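Local coordinates for protein carboxylesterase YbfK (Bacillus subtilis, PDB 4CCY) that hydrolyses carboxylic esters to an alcohol and a carboxylate, as a bacterial carboxylesterase of the alpha/beta hydrolase superfamily, at residues L15-Q23 against D87-S95. Numbering follows the deposited sequence.
Sequences LRFYQAYDQ and DIIGDKNKS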
loop_
_atom_site.group_PDB
_atom_site.type_symbol
_atom_site.label_atom_id
_atom_site.label_comp_id
_atom_site.label_asym_id
_atom_site.label_seq_id
_atom_site.Cartn_x
_atom_site.Cartn_y
_atom_site.Cartn_z
ATOM N N LEU A 15 -7.379 3.956 21.556
ATOM C CA LEU A 15 -6.233 4.542 22.231
ATOM C C LEU A 15 -5.036 3.593 22.195
ATOM O O LEU A 15 -3.920 4.006 21.902
ATOM C CB LEU A 15 -6.597 4.894 23.675
ATOM C CG LEU A 15 -5.620 5.753 24.484
ATOM C CD1 LEU A 15 -5.353 7.102 23.826
ATOM C CD2 LEU A 15 -6.159 5.927 25.895
ATOM N N ARG A 16 -5.279 2.319 22.480
ATOM C CA ARG A 16 -4.217 1.326 22.469
ATOM C C ARG A 16 -3.594 1.189 21.074
ATOM O O ARG A 16 -2.377 1.006 20.953
ATOM C CB ARG A 16 -4.714 -0.011 23.013
ATOM C CG ARG A 16 -4.716 -0.063 24.533
ATOM C CD ARG A 16 -5.157 -1.417 25.053
ATOM N NE ARG A 16 -6.578 -1.431 25.394
ATOM C CZ ARG A 16 -7.504 -2.164 24.778
ATOM N NH1 ARG A 16 -7.178 -2.968 23.768
ATOM N NH2 ARG A 16 -8.766 -2.096 25.179
ATOM N N PHE A 17 -4.427 1.300 20.037
ATOM C CA PHE A 17 -3.936 1.278 18.659
ATOM C C PHE A 17 -3.077 2.503 18.299
ATOM O O PHE A 17 -1.962 2.359 17.786
ATOM C CB PHE A 17 -5.079 1.130 17.645
ATOM C CG PHE A 17 -4.644 1.347 16.224
ATOM C CD1 PHE A 17 -3.845 0.398 15.571
ATOM C CD2 PHE A 17 -4.995 2.509 15.543
ATOM C CE1 PHE A 17 -3.429 0.595 14.256
ATOM C CE2 PHE A 17 -4.576 2.716 14.234
ATOM C CZ PHE A 17 -3.791 1.758 13.592
ATOM N N TYR A 18 -3.613 3.694 18.560
ATOM C CA TYR A 18 -2.876 4.940 18.377
ATOM C C TYR A 18 -1.551 4.898 19.142
ATOM O O TYR A 18 -0.519 5.299 18.617
ATOM C CB TYR A 18 -3.741 6.161 18.770
ATOM C CG TYR A 18 -4.582 6.741 17.629
ATOM C CD1 TYR A 18 -5.655 6.028 17.082
ATOM C CD2 TYR A 18 -4.306 8.017 17.105
ATOM C CE1 TYR A 18 -6.415 6.555 16.040
ATOM C CE2 TYR A 18 -5.062 8.560 16.065
ATOM C CZ TYR A 18 -6.112 7.820 15.530
ATOM O OH TYR A 18 -6.860 8.348 14.493
ATOM N N GLN A 19 -1.577 4.366 20.364
ATOM C CA GLN A 19 -0.358 4.208 21.149
ATOM C C GLN A 19 0.627 3.258 20.465
ATOM O O GLN A 19 1.805 3.579 20.343
ATOM C CB GLN A 19 -0.663 3.762 22.589
ATOM C CG GLN A 19 -1.200 4.883 23.482
ATOM C CD GLN A 19 -1.680 4.395 24.845
ATOM O OE1 GLN A 19 -1.667 3.196 25.133
ATOM N NE2 GLN A 19 -2.100 5.329 25.694
ATOM N N ALA A 20 0.141 2.107 20.003
ATOM C CA ALA A 20 0.988 1.153 19.290
ATOM C C ALA A 20 1.596 1.748 18.004
ATOM O O ALA A 20 2.771 1.521 17.721
ATOM C CB ALA A 20 0.228 -0.140 18.997
ATOM N N TYR A 21 0.785 2.487 17.235
ATOM C CA TYR A 21 1.223 3.215 16.030
ATOM C C TYR A 21 2.371 4.179 16.359
ATOM O O TYR A 21 3.387 4.199 15.671
ATOM C CB TYR A 21 0.038 3.997 15.433
ATOM C CG TYR A 21 0.153 4.441 13.976
ATOM C CD1 TYR A 21 1.398 4.707 13.377
ATOM C CD2 TYR A 21 -0.989 4.636 13.210
ATOM C CE1 TYR A 21 1.489 5.117 12.054
ATOM C CE2 TYR A 21 -0.907 5.060 11.890
ATOM C CZ TYR A 21 0.337 5.298 11.317
ATOM O OH TYR A 21 0.430 5.723 10.016
ATOM N N ASP A 22 2.203 4.989 17.403
ATOM C CA ASP A 22 3.273 5.903 17.817
ATOM C C ASP A 22 4.549 5.152 18.202
ATOM O O ASP A 22 5.647 5.600 17.875
ATOM C CB ASP A 22 2.806 6.829 18.938
ATOM C CG ASP A 22 1.752 7.822 18.471
ATOM O OD1 ASP A 22 1.633 8.048 17.240
ATOM O OD2 ASP A 22 1.039 8.378 19.330
ATOM N N GLN A 23 4.404 4.005 18.867
ATOM C CA GLN A 23 5.555 3.134 19.150
ATOM C C GLN A 23 6.249 2.749 17.861
ATOM O O GLN A 23 7.463 2.876 17.751
ATOM C CB GLN A 23 5.152 1.820 19.809
ATOM C CG GLN A 23 4.083 1.891 20.861
ATOM C CD GLN A 23 4.640 2.309 22.180
ATOM O OE1 GLN A 23 5.140 3.419 22.313
ATOM N NE2 GLN A 23 4.566 1.428 23.163
ATOM N N ASP A 87 -1.843 7.456 4.704
ATOM C CA ASP A 87 -2.632 6.436 5.414
ATOM C C ASP A 87 -3.950 6.257 4.688
ATOM O O ASP A 87 -4.732 7.190 4.593
ATOM C CB ASP A 87 -2.877 6.808 6.893
ATOM C CG ASP A 87 -1.743 6.358 7.818
ATOM O OD1 ASP A 87 -0.732 5.796 7.322
ATOM O OD2 ASP A 87 -1.834 6.595 9.048
ATOM N N ILE A 88 -4.183 5.061 4.158
ATOM C CA ILE A 88 -5.379 4.828 3.348
ATOM C C ILE A 88 -6.613 4.956 4.233
ATOM O O ILE A 88 -6.755 4.247 5.224
ATOM C CB ILE A 88 -5.337 3.458 2.618
ATOM C CG1 ILE A 88 -4.111 3.394 1.691
ATOM C CG2 ILE A 88 -6.645 3.222 1.853
ATOM C CD1 ILE A 88 -3.690 1.983 1.323
ATOM N N ILE A 89 -7.482 5.890 3.868
ATOM C CA ILE A 89 -8.665 6.189 4.637
ATOM C C ILE A 89 -9.639 5.007 4.566
ATOM O O ILE A 89 -9.835 4.417 3.493
ATOM C CB ILE A 89 -9.267 7.546 4.187
ATOM C CG1 ILE A 89 -10.091 8.190 5.317
ATOM C CG2 ILE A 89 -10.034 7.437 2.870
ATOM C CD1 ILE A 89 -10.237 9.702 5.150
ATOM N N GLY A 90 -10.188 4.630 5.717
ATOM C CA GLY A 90 -11.074 3.463 5.797
ATOM C C GLY A 90 -10.366 2.184 6.218
ATOM O O GLY A 90 -10.976 1.111 6.287
ATOM N N ASP A 91 -9.078 2.301 6.518
ATOM C CA ASP A 91 -8.299 1.195 7.069
ATOM C C ASP A 91 -7.806 1.592 8.477
ATOM O O ASP A 91 -7.971 2.747 8.903
ATOM C CB ASP A 91 -7.146 0.858 6.111
ATOM C CG ASP A 91 -6.343 -0.377 6.528
ATOM O OD1 ASP A 91 -6.861 -1.235 7.276
ATOM O OD2 ASP A 91 -5.168 -0.482 6.103
ATOM N N LYS A 92 -7.220 0.644 9.198
ATOM C CA LYS A 92 -6.792 0.895 10.578
ATOM C C LYS A 92 -5.479 1.688 10.615
ATOM O O LYS A 92 -4.383 1.139 10.425
ATOM C CB LYS A 92 -6.697 -0.405 11.374
ATOM C CG LYS A 92 -8.019 -1.140 11.502
ATOM C CD LYS A 92 -8.909 -0.525 12.572
ATOM C CE LYS A 92 -10.239 -1.258 12.627
ATOM N NZ LYS A 92 -10.105 -2.694 13.008
ATOM N N ASN A 93 -5.627 2.994 10.852
ATOM C CA ASN A 93 -4.530 3.949 10.813
ATOM C C ASN A 93 -5.087 5.305 11.254
ATOM O O ASN A 93 -6.186 5.358 11.825
ATOM C CB ASN A 93 -3.880 3.995 9.407
ATOM C CG ASN A 93 -4.864 4.381 8.310
ATOM O OD1 ASN A 93 -5.572 5.391 8.414
ATOM N ND2 ASN A 93 -4.894 3.590 7.231
ATOM N N LYS A 94 -4.359 6.384 10.995
ATOM C CA LYS A 94 -4.713 7.697 11.559
ATOM C C LYS A 94 -5.635 8.551 10.674
ATOM O O LYS A 94 -6.108 9.625 11.088
ATOM C CB LYS A 94 -3.445 8.485 11.907
ATOM C CG LYS A 94 -2.641 7.909 13.064
ATOM C CD LYS A 94 -1.699 8.956 13.641
ATOM C CE LYS A 94 -0.649 8.301 14.526
ATOM N NZ LYS A 94 -0.266 9.202 15.648
ATOM N N SER A 95 -5.896 8.099 9.456
ATOM C CA SER A 95 -6.867 8.792 8.616
ATOM C C SER A 95 -8.279 8.628 9.206
ATOM O O SER A 95 -8.596 7.582 9.784
ATOM C CB SER A 95 -6.749 8.322 7.161
ATOM O OG SER A 95 -5.453 8.651 6.663
#
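The ring of Tyr-21 carries the Lys-94 side chain over one face, with CE 3.9 Å above the ring plane and displaced toward the rim, a CH-pi contact. At its edge, in the ring plane, sits Asp-87 OD2, the carboxylate plane itself turned 38° from the ring. Phe-17 has Asn-93 CA at its edge, in plane. Separately, Phe-17 CZ comes 3.3 Å from the carbonyl O of Lys-92. Tyr-18 reaches Lys-94 from another side, its CE2 3.9 Å from CG of the lysine, while its hydroxyl is hydrogen-bonded to Arg-211 NH1.

Both Phe-17 and Tyr-21 hold CG anti to the backbone N (chi1 170° and -161°), which sends the two rings off helix 12-24 at the loop. Tyr-21 OH donates to the syn lone pair of Asp-87 OD2 at 2.6 Å; the same oxygen takes the backbone N-H of Lys-94 on its anti side, tilted out of the carboxylate plane, and OD1 is hydrogen-bonded to Ser-67 OG, so the carboxylate can hardly rotate. Putting a phenylalanine at Tyr-21 would probably keep the face under Lys-94 but leave Asp-87 OD2 without its hydroxyl donor. Beyond the ring, Lys-94 NZ makes a salt bridge of 2.7 Å to Asp-22 OD1, again through a syn lone pair.

Asn-93 ND2 donates to Ile-88 O at 2.8 Å, nearly straight. The contact thus packs the N-terminal helix 12-24 against Asp-87 and Lys-92 to Lys-94 of the loop between strands 82-86 and 96-97, where Asn-93 OD1 accepts from Ser-95 N in an Asx turn, in an alpha/beta hydrolase, away from the probable charge-relay residues.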